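Arylamine n-acetyltransferase (Mycobacterium smegmatis, PDB 1W5R) catalyses the transfer of an acetyl group, typically from acetyl-coenzyme A, to the amino group of arylamine substrates. Local coordinates at residues 96-101 with 131-136; 113-118 with 178-183. The protein carries 1 engineered substitution. One frame throughout, in Å; residues are numbered along the deposited sequence.

Interaction 1 of 2, residues 96-101 with 131-136; sequences GRVVWM and VGFGGQ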
loop_
_atom_site.group_PDB
_atom_site.type_symbol
_atom_site.label_atom_id
_atom_site.label_comp_id
_atom_site.label_asym_id
_atom_site.label_seq_id
_atom_site.Cartn_x
_atom_site.Cartn_y
_atom_site.Cartn_z
ATOM N N GLY A 96 19.089 16.609 -21.107
ATOM C CA GLY A 96 17.691 16.809 -21.437
ATOM C C GLY A 96 16.937 17.693 -20.456
ATOM O O GLY A 96 17.469 18.094 -19.409
ATOM N N ARG A 97 15.695 17.990 -20.810
ATOM C CA ARG A 97 14.812 18.878 -20.061
ATOM C C ARG A 97 13.613 18.050 -19.624
ATOM O O ARG A 97 13.034 17.320 -20.442
ATOM C CB ARG A 97 14.309 20.011 -20.966
ATOM C CG ARG A 97 15.419 20.800 -21.668
ATOM C CD ARG A 97 14.834 21.908 -22.528
ATOM N NE ARG A 97 15.857 22.497 -23.385
ATOM C CZ ARG A 97 16.670 23.487 -23.007
ATOM N NH1 ARG A 97 16.562 24.032 -21.803
ATOM N NH2 ARG A 97 17.573 23.948 -23.852
ATOM N N VAL A 98 13.239 18.142 -18.347
ATOM C CA VAL A 98 12.151 17.311 -17.826
ATOM C C VAL A 98 10.817 17.992 -18.060
ATOM O O VAL A 98 10.584 19.121 -17.638
ATOM C CB VAL A 98 12.377 16.958 -16.318
ATOM C CG1 VAL A 98 11.190 16.137 -15.742
ATOM C CG2 VAL A 98 13.685 16.203 -16.145
ATOM N N VAL A 99 9.917 17.275 -18.738
ATOM C CA VAL A 99 8.609 17.833 -19.069
ATOM C C VAL A 99 7.489 17.081 -18.351
ATOM O O VAL A 99 6.304 17.332 -18.602
ATOM C CB VAL A 99 8.351 17.828 -20.602
ATOM C CG1 VAL A 99 9.390 18.674 -21.335
ATOM C CG2 VAL A 99 8.336 16.392 -21.152
ATOM N N TRP A 100 7.869 16.177 -17.457
ATOM C CA TRP A 100 6.897 15.321 -16.787
ATOM C C TRP A 100 5.816 16.121 -16.055
ATOM O O TRP A 100 6.117 16.949 -15.197
ATOM C CB TRP A 100 7.596 14.333 -15.858
ATOM C CG TRP A 100 6.752 13.118 -15.614
ATOM C CD1 TRP A 100 5.669 12.717 -16.347
ATOM C CD2 TRP A 100 6.934 12.133 -14.597
ATOM N NE1 TRP A 100 5.158 11.550 -15.839
ATOM C CE2 TRP A 100 5.915 11.170 -14.762
ATOM C CE3 TRP A 100 7.858 11.971 -13.553
ATOM C CZ2 TRP A 100 5.785 10.064 -13.921
ATOM C CZ3 TRP A 100 7.732 10.865 -12.717
ATOM C CH2 TRP A 100 6.703 9.927 -12.908
ATOM N N MET A 101 4.562 15.869 -16.434
ATOM C CA MET A 101 3.376 16.504 -15.832
ATOM C C MET A 101 3.322 18.025 -15.995
ATOM O O MET A 101 2.540 18.698 -15.318
ATOM C CB MET A 101 3.231 16.116 -14.354
ATOM C CG MET A 101 3.014 14.629 -14.113
ATOM S SD MET A 101 1.553 13.997 -14.967
ATOM C CE MET A 101 0.233 14.770 -14.029
ATOM N N VAL A 131 19.217 5.051 -16.254
ATOM C CA VAL A 131 18.925 4.419 -14.970
ATOM C C VAL A 131 18.806 5.476 -13.861
ATOM O O VAL A 131 18.810 5.144 -12.671
ATOM C CB VAL A 131 19.962 3.329 -14.602
ATOM C CG1 VAL A 131 19.942 2.194 -15.644
ATOM C CG2 VAL A 131 21.370 3.934 -14.473
ATOM N N GLY A 132 18.702 6.741 -14.266
ATOM C CA GLY A 132 18.771 7.849 -13.320
ATOM C C GLY A 132 17.554 8.741 -13.186
ATOM O O GLY A 132 17.627 9.775 -12.499
ATOM N N PHE A 133 16.435 8.364 -13.810
ATOM C CA PHE A 133 15.253 9.244 -13.815
ATOM C C PHE A 133 14.385 9.058 -12.560
ATOM O O PHE A 133 13.448 9.828 -12.342
ATOM C CB PHE A 133 14.411 9.002 -15.074
ATOM C CG PHE A 133 13.342 10.039 -15.302
ATOM C CD1 PHE A 133 13.677 11.382 -15.528
ATOM C CD2 PHE A 133 11.995 9.673 -15.304
ATOM C CE1 PHE A 133 12.674 12.346 -15.733
ATOM C CE2 PHE A 133 10.994 10.631 -15.527
ATOM C CZ PHE A 133 11.339 11.963 -15.734
ATOM N N GLY A 134 14.691 8.044 -11.756
ATOM C CA GLY A 134 13.971 7.790 -10.497
ATOM C C GLY A 134 12.946 6.675 -10.638
ATOM O O GLY A 134 13.179 5.687 -11.346
ATOM N N GLY A 135 11.796 6.833 -9.989
ATOM C CA GLY A 135 10.780 5.776 -9.991
ATOM C C GLY A 135 10.280 5.334 -11.365
ATOM O O GLY A 135 9.929 4.164 -11.532
ATOM N N GLN A 136 10.237 6.266 -12.326
ATOM C CA GLN A 136 9.761 5.973 -13.678
ATOM C C GLN A 136 10.910 5.793 -14.682
ATOM O O GLN A 136 10.701 5.891 -15.890
ATOM C CB GLN A 136 8.769 7.054 -14.148
ATOM C CG GLN A 136 7.883 6.655 -15.338
ATOM C CD GLN A 136 7.077 5.386 -15.092
ATOM O OE1 GLN A 136 7.255 4.360 -15.791
ATOM N NE2 GLN A 136 6.212 5.433 -14.109
#
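The Phe133 ring receives Val98 at its edge, near the ring plane, and meets the Trp100 indole obliquely. Its atom CE1 is 4.0 Å from Val98 CG2, and Val98 CG1 comes nearly as close to the same carbon, at 4.1 Å, so both methyls of the valine touch this corner of the ring. The side chains of Val98 and Phe133 approach from opposite directions. On the indole side, Trp100 CE3 lies 3.9 Å from Phe133 CE2. The planes of the phenyl and of the six-membered indole ring are inclined at 44°, with centroids 5.8 Å apart, an oblique aromatic contact. One face of the indole carries Met101 CG from its own segment, 3.9 Å above the plane and displaced toward the rim. Farther out, Trp100 CH2 meets Gln136 CB at 3.7 Å, so the glutamine contributes its aliphatic part.

With CG anti to the backbone N in both Trp100 (chi1 -156°) and Phe133 (chi1 -168°), the two rings extend into the gap between the segments. No hydrogen bond crosses that gap, and the CA atoms of Val98 and Phe133 are 9.5 Å apart. The indole is also tethered by a hydrogen bond from NE1 to Gln177 OE1, and Leu179 packs on both Trp100 and Phe133.

The arrangement joins the end of strand 90-98 and the loop that follows it to the loop after strand 127-129. Phe133 also meets the rings of His113 and Tyr180, and it follows closely on Asp130, which hydrogen-bonds His113. Together these features are consistent with an aromatic cluster beside the Cys-His-Asp site of the arylamine N-acetyltransferase family, whose cysteine position holds the engineered Gln73 here.

Interaction 2 of 2, residues 113-118 with 178-183; sequences HNVLSV and PLYTFT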
loop_
_atom_site.group_PDB
_atom_site.type_symbol
_atom_site.label_atom_id
_atom_site.label_comp_id
_atom_site.label_asym_id
_atom_site.label_seq_id
_atom_site.Cartn_x
_atom_site.Cartn_y
_atom_site.Cartn_z
ATOM N N HIS A 113 18.513 16.978 -16.809
ATOM C CA HIS A 113 18.646 15.525 -16.907
ATOM C C HIS A 113 19.876 15.146 -17.721
ATOM O O HIS A 113 20.390 15.952 -18.521
ATOM C CB HIS A 113 17.373 14.907 -17.498
ATOM C CG HIS A 113 17.256 13.424 -17.289
ATOM N ND1 HIS A 113 17.811 12.771 -16.208
ATOM C CD2 HIS A 113 16.602 12.473 -18.001
ATOM C CE1 HIS A 113 17.536 11.480 -16.284
ATOM N NE2 HIS A 113 16.804 11.273 -17.365
ATOM N N ASN A 114 20.338 13.920 -17.510
ATOM C CA ASN A 114 21.529 13.377 -18.167
ATOM C C ASN A 114 21.191 11.923 -18.458
ATOM O O ASN A 114 20.746 11.206 -17.557
ATOM C CB ASN A 114 22.730 13.519 -17.210
ATOM C CG ASN A 114 23.991 12.753 -17.642
ATOM O OD1 ASN A 114 24.720 12.267 -16.778
ATOM N ND2 ASN A 114 24.268 12.668 -18.950
ATOM N N VAL A 115 21.349 11.519 -19.725
ATOM C CA VAL A 115 21.095 10.141 -20.147
ATOM C C VAL A 115 22.258 9.663 -21.027
ATOM O O VAL A 115 23.159 10.455 -21.349
ATOM C CB VAL A 115 19.733 9.968 -20.886
ATOM C CG1 VAL A 115 18.591 10.399 -19.985
ATOM C CG2 VAL A 115 19.699 10.733 -22.225
ATOM N N LEU A 116 22.249 8.381 -21.398
ATOM C CA LEU A 116 23.345 7.820 -22.193
ATOM C C LEU A 116 22.864 7.387 -23.560
ATOM O O LEU A 116 21.749 6.866 -23.693
ATOM C CB LEU A 116 23.961 6.611 -21.496
ATOM C CG LEU A 116 24.429 6.855 -20.059
ATOM C CD1 LEU A 116 24.915 5.537 -19.456
ATOM C CD2 LEU A 116 25.515 7.943 -20.017
ATOM N N SER A 117 23.708 7.612 -24.565
ATOM C CA SER A 117 23.506 7.001 -25.870
ATOM C C SER A 117 24.641 5.992 -26.064
ATOM O O SER A 117 25.827 6.370 -26.075
ATOM C CB SER A 117 23.476 8.061 -26.961
ATOM O OG SER A 117 23.517 7.440 -28.236
ATOM N N VAL A 118 24.275 4.714 -26.169
ATOM C CA VAL A 118 25.235 3.611 -26.072
ATOM C C VAL A 118 25.256 2.787 -27.360
ATOM O O VAL A 118 24.209 2.431 -27.888
ATOM C CB VAL A 118 24.909 2.698 -24.859
ATOM C CG1 VAL A 118 25.882 1.543 -24.720
ATOM C CG2 VAL A 118 24.877 3.511 -23.566
ATOM N N PRO A 178 4.679 12.062 -21.481
ATOM C CA PRO A 178 6.020 12.534 -21.781
ATOM C C PRO A 178 6.841 12.697 -20.499
ATOM O O PRO A 178 6.337 13.220 -19.487
ATOM C CB PRO A 178 5.759 13.898 -22.439
ATOM C CG PRO A 178 4.350 13.780 -23.008
ATOM C CD PRO A 178 3.644 13.009 -21.953
ATOM N N LEU A 179 8.089 12.243 -20.552
ATOM C CA LEU A 179 8.983 12.296 -19.399
ATOM C C LEU A 179 10.001 13.416 -19.561
ATOM O O LEU A 179 10.111 14.287 -18.689
ATOM C CB LEU A 179 9.699 10.964 -19.204
ATOM C CG LEU A 179 8.804 9.721 -19.017
ATOM C CD1 LEU A 179 9.708 8.531 -18.752
ATOM C CD2 LEU A 179 7.737 9.884 -17.916
ATOM N N TYR A 180 10.750 13.395 -20.663
ATOM C CA TYR A 180 11.726 14.442 -20.894
ATOM C C TYR A 180 12.032 14.555 -22.370
ATOM O O TYR A 180 11.717 13.645 -23.149
ATOM C CB TYR A 180 12.999 14.190 -20.083
ATOM C CG TYR A 180 13.643 12.824 -20.256
ATOM C CD1 TYR A 180 14.480 12.539 -21.345
ATOM C CD2 TYR A 180 13.431 11.811 -19.311
ATOM C CE1 TYR A 180 15.095 11.281 -21.489
ATOM C CE2 TYR A 180 14.042 10.555 -19.446
ATOM C CZ TYR A 180 14.866 10.295 -20.551
ATOM O OH TYR A 180 15.515 9.083 -20.684
ATOM N N THR A 181 12.629 15.681 -22.744
ATOM C CA THR A 181 13.112 15.895 -24.081
ATOM C C THR A 181 14.633 15.959 -24.034
ATOM O O THR A 181 15.207 16.307 -23.016
ATOM C CB THR A 181 12.560 17.208 -24.672
ATOM O OG1 THR A 181 13.081 18.330 -23.941
ATOM C CG2 THR A 181 11.031 17.236 -24.634
ATOM N N PHE A 182 15.282 15.596 -25.129
ATOM C CA PHE A 182 16.740 15.648 -25.190
ATOM C C PHE A 182 17.208 15.728 -26.630
ATOM O O PHE A 182 16.488 15.313 -27.547
ATOM C CB PHE A 182 17.355 14.417 -24.495
ATOM C CG PHE A 182 17.067 13.101 -25.190
ATOM C CD1 PHE A 182 17.982 12.556 -26.087
ATOM C CD2 PHE A 182 15.896 12.398 -24.923
ATOM C CE1 PHE A 182 17.732 11.331 -26.713
ATOM C CE2 PHE A 182 15.635 11.179 -25.555
ATOM C CZ PHE A 182 16.551 10.645 -26.447
ATOM N N THR A 183 18.413 16.260 -26.829
ATOM C CA THR A 183 19.056 16.174 -28.133
ATOM C C THR A 183 20.175 15.138 -28.091
ATOM O O THR A 183 20.607 14.706 -27.015
ATOM C CB THR A 183 19.622 17.542 -28.617
ATOM O OG1 THR A 183 20.850 17.830 -27.921
ATOM C CG2 THR A 183 18.610 18.671 -28.422
#
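His113 drives the edge of its imidazole into the face of Tyr180, and His113 CD2 sits 3.4 Å above the centre of the phenol ring. The pair is edge-to-face by measurement: planes at 71°, centroids 4.5 Å apart. His113 CD2 is 3.5 Å from Tyr180 CD2 and no more than 4.0 Å from any carbon of the Tyr180 ring, as its place over the centre requires. Val115, two residues along the same strand, approaches the ring obliquely, its CG1 3.4 Å from Tyr180 OH and 3.8 Å from Tyr180 CZ. Tyr180 offers its ring this way with CG lying between the backbone N and the carbonyl carbon (chi1 53°).

The polar ends turn to Asp130: His113 NE2 hydrogen-bonds its OD2, and Tyr180 OH makes a weak bond to the same oxygen. The histidine-aspartate bond, with the engineered Gln73 packing beside His113, is consistent with His113 and Asp130 being the family's triad partners.

Strand 90-98 runs between strands 111-119 and 175-182, so these side chains meet across an intervening strand. A classic beta bulge sets Leu179 and Tyr180 opposite Leu168 of strand 165-172, while helix 73-87 packs against His113, Asn114, Leu116 and Val118.

The centres of interactions 1 and 2 are about 8 Å apart, and both reach one antiparallel sheet in which strand 90-98 separates strand 111-119 from strand 175-182; segment 131-136 belongs to the loop after strand 127-129. Along the chain the segments alternate, in the order 96-101, 113-118, 131-136, 178-183. The two contacts also touch directly: Arg97 N to Thr181 O, at 2.8 Å, and Gly96 N to His113 O, at 3.0 Å, are probable hydrogen bonds that join strand 90-98 to both neighbours. Through Phe133 the aromatic cluster links the sheet to the loop that carries Asp130, consistent with a shared setting for the catalytic residues.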